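Local coordinates for protein cellulose 1,4-beta-cellobiosidase (Thermobifida fusca, PDB 4JJJ) that probably hydrolyses cellulose from chain ends to release cellobiose, the chain being the family 48 glycoside hydrolase catalytic domain of a longer protein, at residues N122-Q127 against Y271-G276; E35-E40 against K592-W597. The protein carries 1 engineered substitution. All blocks are in the same frame, centred on the assembly; numbering follows the deposited sequence.

Contact 1: N122-Q127 against Y271-G276; sequences NVPVGQ and YFKKIG. With BGC (beta-D-glucopyranose), chain D.
K273 and G126 make the two polar links of a buried contact between outer loops of the catalytic domain, its centre about 25 Å from that of the chain, 122-127 running beside 271-276 without forming a sheet. Although the CB of K273 points away from 122-127, the side chain bends at its second torsion (chi2 -73°) and again at its third, and this returns the ammonium to the facing loop. There NZ reaches P124 O at 2.7 Å, in the carbonyl plane and on a lone pair. V123 CG1 lies 3.6 Å from K273 NZ, the side chains crossing at about a right angle. A281 O and C284 O also accept from NZ, and the ring of Y385 adds a cation-pi contact. A methionine in place of K273 would probably leave these three carbonyls without their shared donor and Y385 without its cation.

The backbone link is G126 N to Y271 O, 2.9 Å with 158° at the hydrogen. One step on, G126 CA approaches F272 O to 3.2 Å in a CA-H...O contact; a side chain at G126 would place its CB 1.9 Å from F272 O, a collision unless the loops moved apart. V125 CG1 packs 4.0 Å from Y271 CB. The Y271 ring leads away into the glycan pocket, where its OH donates to O6 of the chain D glucose at 2.7 Å, with O6 at the ring edge and in its plane.

G287, between helix 250-263 and strand 302-306, makes backbone hydrogen bonds with Q127 and F272, and P285 does so with K274.

Contact 2: E35-E40 against K592-W597; sequences ETMIVE and KNDPLW. With GLC (alpha-D-glucopyranose), chain C; BGC (beta-D-glucopyranose), chain B; BGC (beta-D-glucopyranose), chain E.
M37 packs against L596 and W597 in the tight part of this contact, and T36 grips D594 beside it. CG of M37 stands anti to the backbone N (chi1 -174°) and the chain stays extended. In this conformer, one of two modelled, SD therefore lies 3.9 Å from L596 CB, the side chains crossing at about a right angle, and CE comes to the ring edge of W597, 3.9 Å from CE3. W549 touches M37 as well. T36 OG1 donates to OD2 of the buried D594 at 2.6 Å, arriving from above the carboxylate plane rather than within it. T36 also rests on H46, a zinc ligand with D153.

The other oxygen of D594, OD1, accepts from L596 N at 2.8 Å, nearly straight (170°) and on the anti lone pair. This bond closes an Asx turn and caps the turn that leads into helix 597-604, a short helix in the loops outside the (α/α)6 barrel.

The looser side holds the exposed P595, whose CD stays 4.3 Å from T36 OG1, and a water that accepts from M37 N at 3.0 Å and donates to D594 OD1 at 2.7 Å.

Farther along 35-40, and not touching 592-597, E40 turns to the glycan: O2 of the chain E glucose donates to E40 OE2 at 2.7 Å, H32 NE2 also bonds to OE2, and R619 forms a salt bridge with OE1.

In the fold
From the N terminus, the chain leaves strand 27-30 and passes through 35-40, the first half of contact 2, on its way to strand 47-49. It then runs through 122-127 and, after 143 intervening residues, reaches 271-276, where contact 1 closes its loop, joining the loop after strand 117-118 to the one after helix 250-263. Contact 2 closes last, when 592-597 arrives at the start of helix 597-604 and ties an N-terminal loop to a C-terminal one. Contact 1 is thus enclosed entirely within the longer span and the two do not cross. They lie on opposite sides of the chain's centre, centres about 43 Å apart, yet each has a residue at bound glucose, Y271 and E40.

Contact 1: N122-Q127 against Y271-G276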
ATOM      1  N   ASN A 122      21.369  13.462  19.101  1.00 18.05           N
ATOM      2  CA  ASN A 122      22.565  12.589  19.364  1.00 18.57           C
ATOM      3  C   ASN A 122      22.533  11.296  18.571  1.00 20.59           C
ATOM      4  O   ASN A 122      23.475  10.530  18.634  1.00 18.61           O
ATOM      5  CB  ASN A 122      22.743  12.282  20.864  1.00 22.47           C
ATOM      6  CG  ASN A 122      21.610  11.462  21.467  1.00 31.76           C
ATOM      7  OD1 ASN A 122      20.540  11.286  20.898  1.00 34.34           O
ATOM      8  ND2 ASN A 122      21.855  10.947  22.649  1.00 37.17           N
ATOM      9  N   VAL A 123      21.445  11.044  17.814  1.00 16.63           N
ATOM     10  CA  VAL A 123      21.364   9.822  17.036  1.00 15.96           C
ATOM     11  C   VAL A 123      21.842  10.132  15.630  1.00 16.61           C
ATOM     12  O   VAL A 123      21.306  11.007  14.992  1.00 16.34           O
ATOM     13  CB  VAL A 123      19.945   9.290  17.046  1.00 14.72           C
ATOM     14  CG1 VAL A 123      19.795   8.237  15.978  1.00 14.16           C
ATOM     15  CG2 VAL A 123      19.566   8.744  18.402  1.00 15.70           C
ATOM     16  N   PRO A 124      22.912   9.479  15.184  1.00 16.23           N
ATOM     17  CA  PRO A 124      23.411   9.718  13.845  1.00 16.04           C
ATOM     18  C   PRO A 124      22.403   9.332  12.729  1.00 12.64           C
ATOM     19  O   PRO A 124      21.785   8.306  12.838  1.00 15.64           O
ATOM     20  CB  PRO A 124      24.669   8.876  13.775  1.00 17.98           C
ATOM     21  CG  PRO A 124      25.006   8.515  15.169  1.00 18.14           C
ATOM     22  CD  PRO A 124      23.784   8.576  15.970  1.00 17.68           C
ATOM     23  N   VAL A 125      22.263  10.229  11.777  1.00 14.22           N
ATOM     24  CA  VAL A 125      21.508  10.050  10.526  1.00 12.04           C
ATOM     25  C   VAL A 125      22.513  10.031   9.379  1.00 12.36           C
ATOM     26  O   VAL A 125      23.484  10.858   9.260  1.00 14.64           O
ATOM     27  CB  VAL A 125      20.431  11.123  10.384  1.00 12.14           C
ATOM     28  CG1 VAL A 125      19.542  11.038   9.129  1.00 12.57           C
ATOM     29  CG2 VAL A 125      19.554  11.084  11.639  1.00 12.10           C
ATOM     30  N   GLY A 126      22.275   9.077   8.464  1.00 12.21           N
ATOM     31  CA  GLY A 126      23.145   8.993   7.298  1.00 12.54           C
ATOM     32  C   GLY A 126      22.919  10.015   6.224  1.00 12.22           C
ATOM     33  O   GLY A 126      22.073  10.927   6.359  1.00 14.79           O
ATOM     34  N   GLN A 127      23.729   9.923   5.195  1.00 12.98           N
ATOM     35  CA  GLN A 127      23.632  10.764   4.023  1.00 14.04           C
ATOM     36  C   GLN A 127      22.584  10.102   3.065  1.00 13.00           C
ATOM     37  O   GLN A 127      22.527   8.900   2.907  1.00 13.84           O
ATOM     38  CB  GLN A 127      24.996  10.882   3.336  1.00 18.79           C
ATOM     39  CG  GLN A 127      25.923  11.850   4.193  1.00 22.11           C
ATOM     40  CD  GLN A 127      27.305  12.159   3.585  1.00 31.22           C
ATOM     41  OE1 GLN A 127      27.727  11.507   2.633  1.00 34.10           O
ATOM     42  NE2 GLN A 127      28.026  13.154   4.169  1.00 30.85           N
ATOM     43  N   TYR A 271      16.355   6.435   8.542  1.00  7.59           N
ATOM     44  CA  TYR A 271      17.261   7.529   8.777  1.00  7.32           C
ATOM     45  C   TYR A 271      18.639   7.275   8.153  1.00  7.99           C
ATOM     46  O   TYR A 271      19.683   7.809   8.617  1.00  9.24           O
ATOM     47  CB  TYR A 271      17.371   7.823  10.276  1.00  7.04           C
ATOM     48  CG  TYR A 271      16.117   8.418  10.836  1.00  7.24           C
ATOM     49  CD1 TYR A 271      15.794   9.726  10.570  1.00  7.37           C
ATOM     50  CD2 TYR A 271      15.229   7.607  11.611  1.00  7.12           C
ATOM     51  CE1 TYR A 271      14.567  10.275  11.054  1.00  7.78           C
ATOM     52  CE2 TYR A 271      14.026   8.141  12.085  1.00  7.75           C
ATOM     53  CZ  TYR A 271      13.732   9.474  11.772  1.00  7.13           C
ATOM     54  OH  TYR A 271      12.520   9.960  12.316  1.00  9.36           O
ATOM     55  N   PHE A 272      18.659   6.579   7.038  1.00  7.64           N
ATOM     56  CA  PHE A 272      19.821   6.290   6.259  1.00  7.62           C
ATOM     57  C   PHE A 272      20.952   5.695   7.138  1.00  9.06           C
ATOM     58  O   PHE A 272      22.102   5.983   6.881  1.00  9.54           O
ATOM     59  CB  PHE A 272      20.270   7.545   5.469  1.00  8.25           C
ATOM     60  CG  PHE A 272      19.259   7.984   4.424  1.00  8.98           C
ATOM     61  CD1 PHE A 272      19.241   7.385   3.169  1.00  8.38           C
ATOM     62  CD2 PHE A 272      18.301   8.980   4.729  1.00  9.70           C
ATOM     63  CE1 PHE A 272      18.217   7.762   2.300  1.00  8.56           C
ATOM     64  CE2 PHE A 272      17.326   9.364   3.823  1.00 10.38           C
ATOM     65  CZ  PHE A 272      17.270   8.700   2.612  1.00  9.42           C
ATOM     66  N   LYS A 273      20.579   4.913   8.120  1.00  8.72           N
ATOM     67  CA  LYS A 273      21.603   4.145   8.859  1.00 10.05           C
ATOM     68  C   LYS A 273      22.179   3.082   8.015  1.00 10.76           C
ATOM     69  O   LYS A 273      21.544   2.476   7.137  1.00  8.97           O
ATOM     70  CB  LYS A 273      21.005   3.458  10.018  1.00 12.22           C
ATOM     71  CG  LYS A 273      20.391   4.300  11.080  1.00 15.86           C
ATOM     72  CD  LYS A 273      21.330   5.035  11.946  1.00 17.29           C
ATOM     73  CE  LYS A 273      20.773   5.185  13.374  1.00 14.99           C
ATOM     74  NZ  LYS A 273      21.838   5.933  14.116  1.00 14.96           N
ATOM     75  N   LYS A 274      23.412   2.706   8.329  1.00 11.42           N
ATOM     76  CA  LYS A 274      23.964   1.560   7.677  1.00 12.71           C
ATOM     77  C   LYS A 274      23.121   0.323   7.981  1.00 10.38           C
ATOM     78  O   LYS A 274      22.709   0.057   9.136  1.00 10.52           O
ATOM     79  CB  LYS A 274      25.346   1.294   8.239  1.00 14.21           C
ATOM     80  CG  LYS A 274      26.113   0.109   7.647  1.00 18.49           C
ATOM     81  CD  LYS A 274      27.518   0.077   8.299  1.00 25.88           C
ATOM     82  CE  LYS A 274      28.374  -1.044   7.758  1.00 36.13           C
ATOM     83  NZ  LYS A 274      28.929  -0.756   6.403  1.00 45.01           N
ATOM     84  N   ILE A 275      22.874  -0.468   6.953  1.00  9.99           N
ATOM     85  CA  ILE A 275      22.146  -1.710   7.162  1.00  9.48           C
ATOM     86  C   ILE A 275      22.934  -2.790   7.822  1.00 10.40           C
ATOM     87  O   ILE A 275      24.101  -3.069   7.446  1.00 10.82           O
ATOM     88  CB  ILE A 275      21.613  -2.297   5.839  1.00 10.86           C
ATOM     89  CG1 ILE A 275      20.782  -1.269   5.074  1.00 10.11           C
ATOM     90  CG2 ILE A 275      20.917  -3.631   6.128  1.00 11.12           C
ATOM     91  CD1 ILE A 275      19.497  -0.876   5.746  1.00  9.73           C
ATOM     92  N   GLY A 276      22.361  -3.381   8.841  1.00 10.14           N
ATOM     93  CA  GLY A 276      22.857  -4.640   9.364  1.00 10.32           C
ATOM     94  C   GLY A 276      23.294  -4.518  10.802  1.00 10.73           C
ATOM     95  O   GLY A 276      24.101  -3.684  11.111  1.00 11.88           O
TER
HETATM   96  C2  BGC D   4       7.840  14.125  11.430  1.00 10.14           C
HETATM   97  C3  BGC D   4       8.728  15.294  11.023  1.00 10.78           C
HETATM   98  C4  BGC D   4      10.220  14.874  11.092  1.00  9.38           C
HETATM   99  C5  BGC D   4      10.417  13.601  10.266  1.00  9.42           C
HETATM  100  C6  BGC D   4      11.864  13.022  10.423  1.00  8.78           C
HETATM  101  C1  BGC D   4       8.136  12.939  10.514  1.00  9.30           C
HETATM  102  O2  BGC D   4       6.503  14.549  11.246  1.00 11.93           O
HETATM  103  O3  BGC D   4       8.467  16.374  11.947  1.00 11.60           O
HETATM  104  O4  BGC D   4      11.053  15.865  10.490  1.00 10.76           O
HETATM  105  O5  BGC D   4       9.512  12.599  10.745  1.00  8.15           O
HETATM  106  O6  BGC D   4      12.127  12.576  11.752  1.00  9.16           O

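Contact 2: E35-E40 against K592-W597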
ATOM      1  N   GLU A  35     -19.376   2.484  -1.520  1.00  7.06           N
ATOM      2  CA  GLU A  35     -19.987   2.643  -0.212  1.00  7.79           C
ATOM      3  C   GLU A  35     -19.086   3.528   0.636  1.00  6.99           C
ATOM      4  O   GLU A  35     -17.872   3.401   0.572  1.00  7.47           O
ATOM      5  CB  GLU A  35     -20.266   1.256   0.463  1.00  8.85           C
ATOM      6  CG  GLU A  35     -21.146   0.306  -0.302  1.00  9.28           C
ATOM      7  CD  GLU A  35     -20.429  -0.379  -1.482  1.00  9.92           C
ATOM      8  OE1 GLU A  35     -19.169  -0.457  -1.467  1.00  7.68           O
ATOM      9  OE2 GLU A  35     -21.223  -0.846  -2.355  1.00 10.85           O
ATOM     10  N   THR A  36     -19.680   4.400   1.470  1.00  6.03           N
ATOM     11  CA  THR A  36     -18.942   5.316   2.264  1.00  5.89           C
ATOM     12  C   THR A  36     -18.467   4.798   3.603  1.00  6.06           C
ATOM     13  O   THR A  36     -17.436   5.206   4.069  1.00  5.98           O
ATOM     14  CB  THR A  36     -19.719   6.609   2.430  1.00  6.11           C
ATOM     15  OG1 THR A  36     -21.057   6.285   2.875  1.00  6.65           O
ATOM     16  CG2 THR A  36     -19.695   7.420   1.156  1.00  6.68           C
ATOM     17  N   MET A  37     -19.243   3.909   4.229  0.50  5.88           N
ATOM     18  CA  MET A  37     -18.904   3.425   5.626  0.50  5.99           C
ATOM     19  C   MET A  37     -18.048   2.175   5.556  0.50  5.48           C
ATOM     20  O   MET A  37     -18.573   1.044   5.436  0.50  6.87           O
ATOM     21  CB  MET A  37     -20.122   3.237   6.501  0.50  6.52           C
ATOM     22  CG  MET A  37     -19.774   2.873   7.971  0.50  6.94           C
ATOM     23  SD  MET A  37     -21.145   3.112   9.116  0.50  7.78           S
ATOM     24  CE  MET A  37     -20.384   2.566  10.613  0.50  8.58           C
ATOM     25  N   ILE A  38     -16.746   2.402   5.689  1.00  5.57           N
ATOM     26  CA  ILE A  38     -15.778   1.366   5.556  1.00  5.29           C
ATOM     27  C   ILE A  38     -14.523   1.832   6.261  1.00  5.00           C
ATOM     28  O   ILE A  38     -14.054   2.947   6.048  1.00  5.48           O
ATOM     29  CB  ILE A  38     -15.508   1.016   4.036  1.00  5.36           C
ATOM     30  CG1 ILE A  38     -14.471  -0.130   3.912  1.00  5.54           C
ATOM     31  CG2 ILE A  38     -15.115   2.217   3.239  1.00  6.17           C
ATOM     32  CD1 ILE A  38     -14.539  -0.741   2.535  1.00  5.94           C
ATOM     33  N   VAL A  39     -13.978   0.968   7.131  1.00  4.71           N
ATOM     34  CA  VAL A  39     -12.866   1.333   7.972  1.00  5.11           C
ATOM     35  C   VAL A  39     -11.873   0.140   8.024  1.00  5.71           C
ATOM     36  O   VAL A  39     -12.156  -0.931   8.595  1.00  7.48           O
ATOM     37  CB  VAL A  39     -13.310   1.699   9.426  1.00  5.21           C
ATOM     38  CG1 VAL A  39     -12.144   2.080  10.272  1.00  5.73           C
ATOM     39  CG2 VAL A  39     -14.421   2.809   9.325  1.00  5.11           C
ATOM     40  N   GLU A  40     -10.733   0.298   7.318  1.00  5.16           N
ATOM     41  CA  GLU A  40      -9.836  -0.868   7.154  1.00  5.51           C
ATOM     42  C   GLU A  40      -8.394  -0.501   6.921  1.00  5.82           C
ATOM     43  O   GLU A  40      -7.480  -1.183   7.372  1.00  7.20           O
ATOM     44  CB  GLU A  40     -10.349  -1.860   6.099  1.00  5.24           C
ATOM     45  CG  GLU A  40     -10.496  -1.293   4.691  1.00  5.25           C
ATOM     46  CD  GLU A  40     -11.406  -2.139   3.765  1.00  5.49           C
ATOM     47  OE1 GLU A  40     -12.158  -2.984   4.269  1.00  6.53           O
ATOM     48  OE2 GLU A  40     -11.197  -1.903   2.538  1.00  5.10           O
ATOM     49  N   LYS A 592     -22.472   9.738  11.633  1.00  9.43           N
ATOM     50  CA  LYS A 592     -23.838   9.499  12.094  1.00 10.35           C
ATOM     51  C   LYS A 592     -24.847   9.830  11.019  1.00 10.83           C
ATOM     52  O   LYS A 592     -25.998   9.375  11.146  1.00  9.47           O
ATOM     53  CB  LYS A 592     -24.063  10.413  13.258  1.00 12.67           C
ATOM     54  CG  LYS A 592     -23.268  10.028  14.496  1.00 15.03           C
ATOM     55  CD  LYS A 592     -23.544  11.170  15.538  1.00 21.26           C
ATOM     56  CE  LYS A 592     -22.817  10.940  16.841  1.00 26.50           C
ATOM     57  NZ  LYS A 592     -22.902  12.180  17.743  1.00 27.90           N
ATOM     58  N   ASN A 593     -24.456  10.484   9.948  1.00  9.64           N
ATOM     59  CA  ASN A 593     -25.375  10.708   8.828  1.00  9.93           C
ATOM     60  C   ASN A 593     -25.275   9.673   7.738  1.00  9.13           C
ATOM     61  O   ASN A 593     -25.981   9.741   6.753  1.00  9.02           O
ATOM     62  CB  ASN A 593     -25.136  12.110   8.269  1.00 12.23           C
ATOM     63  CG  ASN A 593     -25.190  13.149   9.409  1.00 17.05           C
ATOM     64  OD1 ASN A 593     -26.127  13.094  10.245  1.00 19.75           O
ATOM     65  ND2 ASN A 593     -24.089  13.905   9.612  1.00 17.38           N
ATOM     66  N   ASP A 594     -24.380   8.696   7.895  1.00  8.75           N
ATOM     67  CA  ASP A 594     -24.164   7.684   6.871  1.00  7.85           C
ATOM     68  C   ASP A 594     -25.350   6.771   6.732  1.00  7.40           C
ATOM     69  O   ASP A 594     -25.981   6.376   7.713  1.00  6.81           O
ATOM     70  CB  ASP A 594     -22.941   6.842   7.223  1.00  8.23           C
ATOM     71  CG  ASP A 594     -22.429   6.027   6.029  1.00  7.64           C
ATOM     72  OD1 ASP A 594     -23.034   4.961   5.797  1.00  7.72           O
ATOM     73  OD2 ASP A 594     -21.365   6.466   5.475  1.00  8.88           O
ATOM     74  N   PRO A 595     -25.695   6.340   5.514  1.00  6.48           N
ATOM     75  CA  PRO A 595     -26.821   5.416   5.451  1.00  7.21           C
ATOM     76  C   PRO A 595     -26.685   4.115   6.193  1.00  7.87           C
ATOM     77  O   PRO A 595     -27.694   3.530   6.553  1.00  9.33           O
ATOM     78  CB  PRO A 595     -27.039   5.215   3.977  1.00  7.38           C
ATOM     79  CG  PRO A 595     -25.773   5.591   3.345  1.00  7.38           C
ATOM     80  CD  PRO A 595     -25.125   6.656   4.213  1.00  6.84           C
ATOM     81  N   LEU A 596     -25.421   3.659   6.438  1.00  6.87           N
ATOM     82  CA  LEU A 596     -25.267   2.386   7.188  1.00  6.67           C
ATOM     83  C   LEU A 596     -25.328   2.597   8.690  1.00  6.79           C
ATOM     84  O   LEU A 596     -25.352   1.634   9.449  1.00  7.37           O
ATOM     85  CB  LEU A 596     -23.931   1.772   6.721  1.00  7.43           C
ATOM     86  CG  LEU A 596     -23.676   0.359   7.249  1.00  8.77           C
ATOM     87  CD1 LEU A 596     -24.573  -0.608   6.567  1.00  9.34           C
ATOM     88  CD2 LEU A 596     -22.244  -0.046   6.912  1.00  9.37           C
ATOM     89  N   TRP A 597     -25.203   3.828   9.123  1.00  7.17           N
ATOM     90  CA  TRP A 597     -25.033   4.124  10.533  1.00  7.37           C
ATOM     91  C   TRP A 597     -26.157   3.517  11.396  1.00  7.30           C
ATOM     92  O   TRP A 597     -25.882   2.852  12.422  1.00  7.64           O
ATOM     93  CB  TRP A 597     -24.801   5.586  10.851  1.00  8.07           C
ATOM     94  CG  TRP A 597     -24.737   5.830  12.277  1.00  8.49           C
ATOM     95  CD1 TRP A 597     -25.713   6.407  13.021  1.00 10.23           C
ATOM     96  CD2 TRP A 597     -23.719   5.469  13.187  1.00 11.16           C
ATOM     97  NE1 TRP A 597     -25.351   6.499  14.323  1.00 11.59           N
ATOM     98  CE2 TRP A 597     -24.161   5.862  14.478  1.00 11.34           C
ATOM     99  CE3 TRP A 597     -22.487   4.823  13.069  1.00 18.29           C
ATOM    100  CZ2 TRP A 597     -23.450   5.643  15.652  1.00 13.07           C
ATOM    101  CZ3 TRP A 597     -21.748   4.600  14.271  1.00 19.09           C
ATOM    102  CH2 TRP A 597     -22.240   4.991  15.511  1.00 16.30           C
TER
HETATM  103  C1  GLC C   1     -10.786  -7.477   4.802  0.50 13.96           C
HETATM  104  C2  GLC C   1      -9.434  -7.249   5.347  0.50 13.76           C
HETATM  105  C3  GLC C   1      -8.932  -5.828   4.979  0.50 13.44           C
HETATM  106  C4  GLC C   1      -8.982  -5.614   3.462  0.50 11.25           C
HETATM  107  C5  GLC C   1     -10.402  -5.976   3.017  0.50 11.33           C
HETATM  108  C6  GLC C   1     -10.648  -5.938   1.537  0.50 11.62           C
HETATM  109  O1  GLC C   1     -11.525  -6.519   5.451  0.50 14.06           O
HETATM  110  O2  GLC C   1      -9.516  -7.246   6.839  0.50 14.86           O
HETATM  111  O3  GLC C   1      -7.646  -5.575   5.520  0.50 14.63           O
HETATM  112  O4  GLC C   1      -8.774  -4.217   3.163  0.50  9.67           O
HETATM  113  O5  GLC C   1     -10.714  -7.316   3.402  0.50 12.92           O
HETATM  114  O6  GLC C   1      -9.854  -6.899   0.935  0.50 12.02           O
HETATM  115  C2  BGC B   1      -8.945  -7.415   5.295  0.50  5.92           C
HETATM  116  C3  BGC B   1      -8.514  -5.997   4.937  0.50  5.25           C
HETATM  117  C4  BGC B   1      -8.883  -5.669   3.475  0.50  4.54           C
HETATM  118  C5  BGC B   1     -10.312  -6.060   3.053  0.50  4.76           C
HETATM  119  C6  BGC B   1     -10.527  -6.034   1.538  0.50  4.76           C
HETATM  120  C1  BGC B   1     -10.375  -7.670   4.882  0.50  6.37           C
HETATM  121  O1  BGC B   1     -10.656  -9.073   5.200  0.50  9.23           O
HETATM  122  O2  BGC B   1      -8.754  -7.499   6.747  0.50  5.66           O
HETATM  123  O3  BGC B   1      -7.107  -5.826   5.137  0.50  5.82           O
HETATM  124  O4  BGC B   1      -8.735  -4.277   3.188  0.50  3.63           O
HETATM  125  O5  BGC B   1     -10.600  -7.392   3.478  0.50  5.70           O
HETATM  126  O6  BGC B   1      -9.758  -6.993   0.858  0.50  4.84           O
HETATM  127  C2  BGC E   2      -7.794  -2.560   1.869  0.50  2.90           C
HETATM  128  C3  BGC E   2      -6.591  -2.116   1.041  0.50  2.77           C
HETATM  129  C4  BGC E   2      -5.269  -2.400   1.812  0.50  2.76           C
HETATM  130  C5  BGC E   2      -5.229  -3.836   2.392  0.50  2.74           C
HETATM  131  C6  BGC E   2      -4.022  -4.016   3.282  0.50  2.74           C
HETATM  132  C1  BGC E   2      -7.655  -3.995   2.342  0.50  3.11           C
HETATM  133  O2  BGC E   2      -8.974  -2.479   1.081  0.50  2.92           O
HETATM  134  O3  BGC E   2      -6.765  -0.708   0.746  0.50  2.86           O
HETATM  135  O4  BGC E   2      -4.165  -2.174   0.912  0.50  2.67           O
HETATM  136  O5  BGC E   2      -6.444  -4.058   3.119  0.50  2.90           O
HETATM  137  O6  BGC E   2      -4.023  -3.072   4.336  0.50  2.72           O
HETATM  138  O   HOH W   1     -22.167   3.411   3.733  1.00 10.41           O